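Local atomic coordinates of glutamate--cysteine ligase GshA (Methylobacillus flagellatus KT, PDB entry 3K1T), a protein that probably acts as a ligase that joins glutamate to cysteine, the first step of glutathione synthesis. Residues A[235-241]-A[323-329]; A[289-294]-A[312-318]; A[251-255]-A[299-304]. All coordinates share one frame; numbering follows the deposited sequence.

Contact 1: A[235-241]-A[323-329]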
loop_
_atom_site.group_PDB
_atom_site.type_symbol
_atom_site.label_atom_id
_atom_site.label_comp_id
_atom_site.label_asym_id
_atom_site.label_seq_id
_atom_site.Cartn_x
_atom_site.Cartn_y
_atom_site.Cartn_z
ATOM N N PRO A 235 -25.240 -15.204 7.144
ATOM C CA PRO A 235 -26.423 -16.052 6.872
ATOM C C PRO A 235 -26.462 -17.279 7.793
ATOM O O PRO A 235 -25.406 -17.859 8.100
ATOM C CB PRO A 235 -26.214 -16.500 5.406
ATOM C CG PRO A 235 -25.107 -15.619 4.859
ATOM C CD PRO A 235 -24.247 -15.298 6.062
ATOM N N TYR A 236 -27.660 -17.701 8.202
ATOM C CA TYR A 236 -27.804 -18.970 8.915
ATOM C C TYR A 236 -27.423 -20.101 7.966
ATOM O O TYR A 236 -27.546 -19.985 6.735
ATOM C CB TYR A 236 -29.261 -19.186 9.352
ATOM C CG TYR A 236 -29.771 -18.289 10.458
ATOM C CD1 TYR A 236 -29.060 -18.136 11.645
ATOM C CD2 TYR A 236 -30.984 -17.611 10.319
ATOM C CE1 TYR A 236 -29.555 -17.339 12.681
ATOM C CE2 TYR A 236 -31.491 -16.846 11.327
ATOM C CZ TYR A 236 -30.784 -16.707 12.513
ATOM O OH TYR A 236 -31.291 -15.928 13.523
ATOM N N PHE A 237 -26.985 -21.214 8.530
ATOM C CA PHE A 237 -26.791 -22.424 7.723
ATOM C C PHE A 237 -27.010 -23.716 8.527
ATOM O O PHE A 237 -27.056 -23.725 9.758
ATOM C CB PHE A 237 -25.413 -22.421 7.035
ATOM C CG PHE A 237 -24.279 -22.871 7.915
ATOM C CD1 PHE A 237 -23.725 -22.015 8.848
ATOM C CD2 PHE A 237 -23.779 -24.165 7.821
ATOM C CE1 PHE A 237 -22.699 -22.433 9.703
ATOM C CE2 PHE A 237 -22.746 -24.589 8.682
ATOM C CZ PHE A 237 -22.218 -23.721 9.617
ATOM N N ASP A 238 -27.098 -24.806 7.798
ATOM C CA ASP A 238 -27.143 -26.164 8.415
ATOM C C ASP A 238 -26.519 -27.143 7.409
ATOM O O ASP A 238 -26.255 -26.774 6.254
ATOM C CB ASP A 238 -28.599 -26.501 8.758
ATOM C CG ASP A 238 -28.748 -27.710 9.721
ATOM O OD1 ASP A 238 -27.742 -28.185 10.296
ATOM O OD2 ASP A 238 -29.905 -28.177 9.862
ATOM N N THR A 239 -26.299 -28.390 7.827
ATOM C CA THR A 239 -25.715 -29.383 6.956
ATOM C C THR A 239 -26.407 -30.732 7.134
ATOM O O THR A 239 -27.071 -30.996 8.150
ATOM C CB THR A 239 -24.218 -29.630 7.281
ATOM O OG1 THR A 239 -24.129 -30.142 8.607
ATOM C CG2 THR A 239 -23.375 -28.386 7.171
ATOM N N CYS A 240 -26.310 -31.572 6.113
ATOM C CA CYS A 240 -26.433 -32.999 6.360
ATOM C C CYS A 240 -25.419 -33.802 5.594
ATOM O O CYS A 240 -24.610 -33.231 4.865
ATOM C CB CYS A 240 -27.817 -33.485 6.166
ATOM S SG CYS A 240 -28.366 -33.497 4.534
ATOM N N GLY A 241 -25.382 -35.111 5.855
ATOM C CA GLY A 241 -24.372 -35.969 5.246
ATOM C C GLY A 241 -24.655 -36.213 3.786
ATOM O O GLY A 241 -25.543 -35.592 3.205
ATOM N N SER A 323 -20.821 -35.983 -0.571
ATOM C CA SER A 323 -20.393 -36.306 0.778
ATOM C C SER A 323 -20.981 -35.393 1.865
ATOM O O SER A 323 -20.896 -35.702 3.064
ATOM C CB SER A 323 -18.877 -36.293 0.866
ATOM O OG SER A 323 -18.378 -34.980 0.640
ATOM N N GLU A 324 -21.584 -34.281 1.453
ATOM C CA GLU A 324 -22.148 -33.328 2.392
ATOM C C GLU A 324 -23.119 -32.476 1.610
ATOM O O GLU A 324 -22.887 -32.189 0.437
ATOM C CB GLU A 324 -21.078 -32.402 3.000
ATOM C CG GLU A 324 -21.629 -31.472 4.124
ATOM C CD GLU A 324 -20.537 -30.605 4.817
ATOM O OE1 GLU A 324 -19.673 -29.995 4.128
ATOM O OE2 GLU A 324 -20.565 -30.538 6.061
ATOM N N VAL A 325 -24.198 -32.093 2.270
ATOM C CA VAL A 325 -25.153 -31.117 1.709
ATOM C C VAL A 325 -25.182 -29.949 2.677
ATOM O O VAL A 325 -25.426 -30.146 3.868
ATOM C CB VAL A 325 -26.569 -31.702 1.511
ATOM C CG1 VAL A 325 -27.533 -30.644 0.980
ATOM C CG2 VAL A 325 -26.554 -32.970 0.576
ATOM N N ILE A 326 -24.900 -28.753 2.157
ATOM C CA ILE A 326 -24.929 -27.530 2.948
ATOM C C ILE A 326 -26.171 -26.739 2.552
ATOM O O ILE A 326 -26.446 -26.557 1.362
ATOM C CB ILE A 326 -23.641 -26.659 2.708
ATOM C CG1 ILE A 326 -22.389 -27.464 3.065
ATOM C CG2 ILE A 326 -23.702 -25.361 3.582
ATOM C CD1 ILE A 326 -21.112 -27.019 2.390
ATOM N N LEU A 327 -26.928 -26.322 3.561
ATOM C CA LEU A 327 -28.105 -25.494 3.370
ATOM C C LEU A 327 -27.790 -24.121 3.921
ATOM O O LEU A 327 -27.415 -23.998 5.077
ATOM C CB LEU A 327 -29.291 -26.101 4.116
ATOM C CG LEU A 327 -29.698 -27.490 3.629
ATOM C CD1 LEU A 327 -28.900 -28.577 4.344
ATOM C CD2 LEU A 327 -31.219 -27.700 3.810
ATOM N N GLN A 328 -27.900 -23.087 3.090
ATOM C CA GLN A 328 -27.583 -21.738 3.558
ATOM C C GLN A 328 -28.764 -20.782 3.312
ATOM O O GLN A 328 -29.393 -20.825 2.273
ATOM C CB GLN A 328 -26.328 -21.201 2.875
ATOM C CG GLN A 328 -25.792 -19.899 3.525
ATOM C CD GLN A 328 -24.626 -19.275 2.773
ATOM O OE1 GLN A 328 -24.604 -19.257 1.542
ATOM N NE2 GLN A 328 -23.635 -18.773 3.529
ATOM N N GLU A 329 -29.026 -19.920 4.289
ATOM C CA GLU A 329 -29.915 -18.784 4.105
ATOM C C GLU A 329 -29.474 -17.985 2.873
ATOM O O GLU A 329 -28.316 -17.572 2.786
ATOM C CB GLU A 329 -29.865 -17.896 5.350
ATOM C CG GLU A 329 -30.471 -16.486 5.178
ATOM C CD GLU A 329 -30.235 -15.575 6.366
ATOM O OE1 GLU A 329 -29.925 -16.078 7.485
ATOM O OE2 GLU A 329 -30.401 -14.333 6.185
HETATM O O HOH W 1 -23.622 -19.097 6.521
#
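D238 and L327, and C240 and V325, form the hydrogen-bonded pairs of two antiparallel strands, 237-241 and 324-329. D238 N gives to L327 O, and L327 N returns to D238 O at 2.8 Å. C240 and V325 exchange the same two bonds. F237 faces Q328 and T239 faces I326 as non-hydrogen-bonded pairs.

Beyond the regular pairing, E329 N gives to Y236 O at 2.9 Å. The E329 side chain reaches across to the other segment. Its CG lies anti to the backbone N (chi1 165°) and the chain stays extended, which carries OE1 to Y236 N at 2.9 Å. That bond is nearly straight (174°) but meets the carboxylate from above its plane. The E329 carboxylate also takes W231 NE1 and pairs with K56. A water links P235 O to Q328 NE2, at 2.7 Å from P235 O.

Apolar contacts divide between the sheet's two faces. C240 SG lies 3.9 Å from V325 CB, on the face that carries L327. On the other face F237 CD2 is 4.4 Å from I326 CG2, and both residues reach helix 210-226. L327 touches V258 of helix 251-272. The T239 CG2 methyl lies 3.7 Å from E324 OE2, a carboxylate oxygen bonded to S209 OG.

The main-chain bonds fix the register. The buried E329 carboxylate is shared by several donors, and K56 is likely to offset its charge.

Contact 2: A[289-294]-A[312-318]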
loop_
_atom_site.group_PDB
_atom_site.type_symbol
_atom_site.label_atom_id
_atom_site.label_comp_id
_atom_site.label_asym_id
_atom_site.label_seq_id
_atom_site.Cartn_x
_atom_site.Cartn_y
_atom_site.Cartn_z
ATOM N N TYR A 289 -15.530 -34.126 -7.855
ATOM C CA TYR A 289 -16.505 -34.294 -8.938
ATOM C C TYR A 289 -17.319 -33.012 -9.208
ATOM O O TYR A 289 -17.934 -32.901 -10.267
ATOM C CB TYR A 289 -17.474 -35.454 -8.615
ATOM C CG TYR A 289 -16.767 -36.808 -8.630
ATOM C CD1 TYR A 289 -16.671 -37.549 -9.809
ATOM C CD2 TYR A 289 -16.198 -37.325 -7.481
ATOM C CE1 TYR A 289 -16.025 -38.811 -9.831
ATOM C CE2 TYR A 289 -15.500 -38.570 -7.488
ATOM C CZ TYR A 289 -15.413 -39.301 -8.668
ATOM O OH TYR A 289 -14.787 -40.548 -8.683
ATOM N N GLY A 290 -17.301 -32.080 -8.250
ATOM C CA GLY A 290 -17.964 -30.794 -8.367
ATOM C C GLY A 290 -19.052 -30.592 -7.312
ATOM O O GLY A 290 -19.118 -31.301 -6.292
HETATM N N MSE A 291 -19.914 -29.605 -7.578
HETATM C CA MSE A 291 -20.965 -29.213 -6.648
HETATM C C MSE A 291 -22.249 -28.931 -7.443
HETATM O O MSE A 291 -22.178 -28.385 -8.543
HETATM C CB MSE A 291 -20.507 -27.993 -5.848
HETATM C CG MSE A 291 -21.560 -27.405 -4.917
HETATM SE SE MSE A 291 -20.833 -26.011 -3.733
HETATM C CE MSE A 291 -20.277 -27.181 -2.255
ATOM N N GLY A 292 -23.395 -29.329 -6.902
ATOM C CA GLY A 292 -24.692 -29.043 -7.525
ATOM C C GLY A 292 -25.422 -28.058 -6.608
ATOM O O GLY A 292 -25.377 -28.213 -5.385
ATOM N N ILE A 293 -26.063 -27.052 -7.203
ATOM C CA ILE A 293 -26.709 -25.987 -6.433
ATOM C C ILE A 293 -28.140 -25.749 -6.921
ATOM O O ILE A 293 -28.416 -25.739 -8.128
ATOM C CB ILE A 293 -25.927 -24.666 -6.544
ATOM C CG1 ILE A 293 -24.494 -24.831 -6.034
ATOM C CG2 ILE A 293 -26.648 -23.528 -5.786
ATOM C CD1 ILE A 293 -23.553 -23.749 -6.549
HETATM N N MSE A 294 -29.060 -25.574 -5.978
HETATM C CA MSE A 294 -30.442 -25.154 -6.296
HETATM C C MSE A 294 -30.936 -24.247 -5.174
HETATM O O MSE A 294 -30.434 -24.322 -4.045
HETATM C CB MSE A 294 -31.386 -26.350 -6.463
HETATM C CG MSE A 294 -31.584 -27.186 -5.239
HETATM SE SE MSE A 294 -32.744 -28.763 -5.515
HETATM C CE MSE A 294 -34.511 -27.884 -5.813
ATOM N N LYS A 312 -28.586 -32.874 -11.442
ATOM C CA LYS A 312 -27.818 -31.734 -10.978
ATOM C C LYS A 312 -27.308 -31.924 -9.544
ATOM O O LYS A 312 -26.130 -31.666 -9.226
ATOM C CB LYS A 312 -28.669 -30.440 -11.048
ATOM C CG LYS A 312 -27.932 -29.218 -10.547
ATOM C CD LYS A 312 -28.654 -27.883 -10.873
ATOM C CE LYS A 312 -29.989 -27.772 -10.192
ATOM N NZ LYS A 312 -30.408 -26.325 -10.026
HETATM N N MSE A 313 -28.200 -32.333 -8.661
HETATM C CA MSE A 313 -27.840 -32.482 -7.240
HETATM C C MSE A 313 -26.937 -33.719 -6.984
HETATM O O MSE A 313 -26.168 -33.710 -6.036
HETATM C CB MSE A 313 -29.108 -32.541 -6.396
HETATM C CG MSE A 313 -29.943 -31.268 -6.540
HETATM SE SE MSE A 313 -28.902 -29.598 -6.337
HETATM C CE MSE A 313 -28.939 -29.936 -4.461
ATOM N N SER A 314 -27.015 -34.738 -7.840
ATOM C CA SER A 314 -26.066 -35.870 -7.797
ATOM C C SER A 314 -24.696 -35.473 -8.323
ATOM O O SER A 314 -23.704 -36.158 -8.047
ATOM C CB SER A 314 -26.566 -37.040 -8.651
ATOM O OG SER A 314 -27.780 -37.561 -8.159
ATOM N N VAL A 315 -24.663 -34.397 -9.124
ATOM C CA VAL A 315 -23.437 -33.767 -9.652
ATOM C C VAL A 315 -22.880 -34.535 -10.836
ATOM O O VAL A 315 -22.617 -33.930 -11.876
ATOM C CB VAL A 315 -22.319 -33.487 -8.603
ATOM C CG1 VAL A 315 -21.125 -32.708 -9.260
ATOM C CG2 VAL A 315 -22.839 -32.685 -7.399
ATOM N N VAL A 316 -22.684 -35.838 -10.693
ATOM C CA VAL A 316 -22.186 -36.658 -11.771
ATOM C C VAL A 316 -23.005 -37.950 -11.883
ATOM O O VAL A 316 -23.764 -38.335 -10.982
ATOM C CB VAL A 316 -20.658 -36.988 -11.579
ATOM C CG1 VAL A 316 -19.745 -35.717 -11.784
ATOM C CG2 VAL A 316 -20.412 -37.632 -10.200
ATOM N N LYS A 317 -22.848 -38.615 -13.019
ATOM C CA LYS A 317 -23.507 -39.873 -13.256
ATOM C C LYS A 317 -22.929 -40.997 -12.382
ATOM O O LYS A 317 -23.644 -41.946 -12.068
ATOM C CB LYS A 317 -23.459 -40.236 -14.753
ATOM C CG LYS A 317 -24.382 -39.364 -15.615
ATOM N N GLU A 318 -21.660 -40.890 -11.982
ATOM C CA GLU A 318 -21.066 -41.849 -10.995
ATOM C C GLU A 318 -21.888 -41.770 -9.719
ATOM O O GLU A 318 -22.298 -40.651 -9.297
ATOM C CB GLU A 318 -19.616 -41.506 -10.652
ATOM C CG GLU A 318 -18.552 -41.780 -11.725
ATOM C CD GLU A 318 -18.362 -40.655 -12.726
ATOM O OE1 GLU A 318 -19.090 -39.624 -12.672
ATOM O OE2 GLU A 318 -17.485 -40.815 -13.594
#
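The C-terminal end of helix 307-314 packs beside strand 291-296, the outermost strand within the chain of a four-stranded antiparallel sheet. V315 leaves the helix with positive phi (79°). Its two methyls lie side by side along the backbone of 289-292. CG1 is 3.4 Å from Y289 O and also meets G290 C, and CG2 is 3.4 Å from G292 N. With an alanine here both methyls go, and a gap would probably open against the backbone of G290 and G292.

G292 lets the helix end come close. Its CA is 3.4 Å from K312 O in a CA-H...O contact, and a side chain there would clash with that oxygen. K312 bends at chi3 (64°), which turns NZ onto I293 O at 2.8 Å. The ammonium thus bonds to a backbone carbonyl of the strand.

Two selenomethionines meet on the buried side. M294 CG lies 3.8 Å from M313 SE, and the side chains cross at about a right angle. F245 also touches M313. At the other end, V316 CG2 lies 3.8 Å from Y289 CD1, approaching the ring obliquely. E318 CD is a looser neighbour of Y289 CE1.

The helix end lies on 291-296 and reaches V282 of the neighbouring strand 280-285 through M313. These two strands form a beta hairpin. The arrangement is a helix packed on an antiparallel beta sheet, with glycine at the closest backbone approach.

Contact 3: A[251-255]-A[299-304]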
loop_
_atom_site.group_PDB
_atom_site.type_symbol
_atom_site.label_atom_id
_atom_site.label_comp_id
_atom_site.label_asym_id
_atom_site.label_seq_id
_atom_site.Cartn_x
_atom_site.Cartn_y
_atom_site.Cartn_z
ATOM N N GLU A 251 -35.034 -37.897 1.619
ATOM C CA GLU A 251 -35.957 -36.805 1.345
ATOM C C GLU A 251 -36.486 -36.108 2.600
ATOM O O GLU A 251 -36.432 -34.881 2.707
ATOM C CB GLU A 251 -37.094 -37.338 0.512
ATOM C CG GLU A 251 -38.114 -36.324 0.114
ATOM C CD GLU A 251 -38.967 -36.822 -1.028
ATOM O OE1 GLU A 251 -38.418 -37.112 -2.121
ATOM O OE2 GLU A 251 -40.176 -36.911 -0.825
ATOM N N GLU A 252 -37.021 -36.870 3.545
ATOM C CA GLU A 252 -37.602 -36.266 4.736
ATOM C C GLU A 252 -36.557 -35.557 5.605
ATOM O O GLU A 252 -36.844 -34.493 6.148
ATOM C CB GLU A 252 -38.427 -37.271 5.538
ATOM C CG GLU A 252 -39.769 -37.608 4.834
ATOM C CD GLU A 252 -40.608 -36.339 4.503
ATOM O OE1 GLU A 252 -40.781 -35.509 5.418
ATOM O OE2 GLU A 252 -41.049 -36.139 3.332
ATOM N N GLN A 253 -35.379 -36.149 5.729
ATOM C CA GLN A 253 -34.228 -35.551 6.418
ATOM C C GLN A 253 -33.946 -34.158 5.838
ATOM O O GLN A 253 -33.898 -33.172 6.553
ATOM C CB GLN A 253 -32.977 -36.448 6.194
ATOM C CG GLN A 253 -31.605 -35.796 6.442
ATOM C CD GLN A 253 -30.996 -36.255 7.750
ATOM O OE1 GLN A 253 -31.722 -36.387 8.775
ATOM N NE2 GLN A 253 -29.679 -36.569 7.734
ATOM N N LEU A 254 -33.803 -34.099 4.528
ATOM C CA LEU A 254 -33.507 -32.834 3.850
ATOM C C LEU A 254 -34.654 -31.815 4.013
ATOM O O LEU A 254 -34.407 -30.647 4.327
ATOM C CB LEU A 254 -33.218 -33.085 2.380
ATOM C CG LEU A 254 -32.654 -31.910 1.567
ATOM C CD1 LEU A 254 -31.410 -31.308 2.181
ATOM C CD2 LEU A 254 -32.353 -32.373 0.123
ATOM N N ALA A 255 -35.892 -32.273 3.802
ATOM C CA ALA A 255 -37.086 -31.433 3.914
ATOM C C ALA A 255 -37.191 -30.812 5.300
ATOM O O ALA A 255 -37.542 -29.622 5.430
ATOM C CB ALA A 255 -38.387 -32.229 3.565
ATOM N N ALA A 299 -39.948 -26.557 1.950
ATOM C CA ALA A 299 -39.539 -27.955 2.091
ATOM C C ALA A 299 -40.065 -28.779 0.916
ATOM O O ALA A 299 -39.402 -29.729 0.457
ATOM C CB ALA A 299 -40.044 -28.531 3.424
ATOM N N ASP A 300 -41.252 -28.424 0.410
ATOM C CA ASP A 300 -41.808 -29.153 -0.742
ATOM C C ASP A 300 -40.952 -29.066 -2.003
ATOM O O ASP A 300 -40.944 -29.984 -2.818
ATOM C CB ASP A 300 -43.231 -28.707 -1.041
ATOM C CG ASP A 300 -44.260 -29.442 -0.194
ATOM O OD1 ASP A 300 -43.901 -30.421 0.511
ATOM O OD2 ASP A 300 -45.445 -29.044 -0.245
ATOM N N ASP A 301 -40.188 -27.998 -2.144
ATOM C CA ASP A 301 -39.293 -27.850 -3.275
ATOM C C ASP A 301 -38.170 -28.895 -3.309
ATOM O O ASP A 301 -37.598 -29.113 -4.368
ATOM C CB ASP A 301 -38.641 -26.446 -3.304
ATOM C CG ASP A 301 -39.629 -25.329 -3.604
ATOM O OD1 ASP A 301 -40.720 -25.602 -4.132
ATOM O OD2 ASP A 301 -39.321 -24.169 -3.298
ATOM N N VAL A 302 -37.841 -29.539 -2.195
ATOM C CA VAL A 302 -36.846 -30.629 -2.255
ATOM C C VAL A 302 -37.447 -32.037 -2.368
ATOM O O VAL A 302 -36.703 -33.020 -2.482
ATOM C CB VAL A 302 -35.803 -30.568 -1.097
ATOM C CG1 VAL A 302 -35.039 -29.238 -1.145
ATOM C CG2 VAL A 302 -36.422 -30.799 0.280
ATOM N N ARG A 303 -38.777 -32.136 -2.334
ATOM C CA ARG A 303 -39.473 -33.403 -2.459
ATOM C C ARG A 303 -39.774 -33.690 -3.926
ATOM O O ARG A 303 -40.111 -32.796 -4.706
ATOM C CB ARG A 303 -40.781 -33.378 -1.680
ATOM C CG ARG A 303 -40.603 -33.285 -0.197
ATOM C CD ARG A 303 -41.917 -33.246 0.550
ATOM N NE ARG A 303 -41.688 -33.500 1.973
ATOM C CZ ARG A 303 -41.898 -32.637 2.962
ATOM N NH1 ARG A 303 -42.411 -31.422 2.747
ATOM N NH2 ARG A 303 -41.624 -33.015 4.206
ATOM N N ASP A 304 -39.630 -34.958 -4.287
ATOM C CA ASP A 304 -40.040 -35.456 -5.605
ATOM C C ASP A 304 -39.378 -34.672 -6.740
ATOM O O ASP A 304 -40.044 -34.189 -7.662
ATOM C CB ASP A 304 -41.580 -35.424 -5.716
ATOM C CG ASP A 304 -42.108 -36.401 -6.745
ATOM O OD1 ASP A 304 -41.448 -37.446 -6.984
ATOM O OD2 ASP A 304 -43.174 -36.119 -7.323
#
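A255 and V302 form the tight part of this contact, between the first turn of helix 251-272 and the loop 299-304. V302 CG2 lies 3.7 Å from A255 CA, against the helix backbone. L254 CD2 comes to 4.1 Å from V302 CB on one flank. On another, A299 CB sits 3.4 Å from A255 O. The small alanines let the two backbones come close here. L254 also touches V325 and L327 of the sheet, and V302 touches V296, which ties this apolar patch to the sheet.

The outer side is polar and more exposed. R303 is extended from CG to NE and passes alongside the helix. Its guanidinium grips the E252 carboxylate side-on with two nitrogens. NH2 gives to E252 OE1 at 2.9 Å, on that oxygen's syn lone pair, and NE gives to E252 OE2 at 3.0 Å. The two flat groups are nearly coplanar, 12° apart. E252 bends back at chi2 (-54°), which brings its carboxylate round to this edge. NH1 gives to D300 OD1 at 2.9 Å, in the same loop. A255 CB lies over one face of the guanidinium.

E251 crosses R303 at about a right angle. Its OE1 receives D304 N in a straight but long bond of 3.3 Å, from above the carboxylate plane. Its main partner is R248, through a salt bridge at OE2.

R303 bridges two acids, one from each segment, which probably share its positive charge. This network probably holds the guanidinium flat over A255 and limits its rotation at a partly exposed site.

The three contacts lie on one side of the chain's centre, their own centres about 14 to 17 Å apart. Contact 1 joins strands 237-241 and 324-329 of the four-stranded antiparallel sheet. Contact 2 sits at the sheet's other outer strand, 291-296. Strand 280-285 runs between 324-329 and 291-296. Along the chain, contacts 2 and 3 both fall between the two strands of contact 1, and their segments alternate. Contacts 1 and 3 touch through leucine-valine and leucine-leucine packing. M294 of contact 2 touches D301 of contact 3. Contacts 1 and 2 do not touch, their nearest atoms about 5 Å apart. Helix 251-272 and helix 307-314 are thus both packed against the one four-stranded sheet.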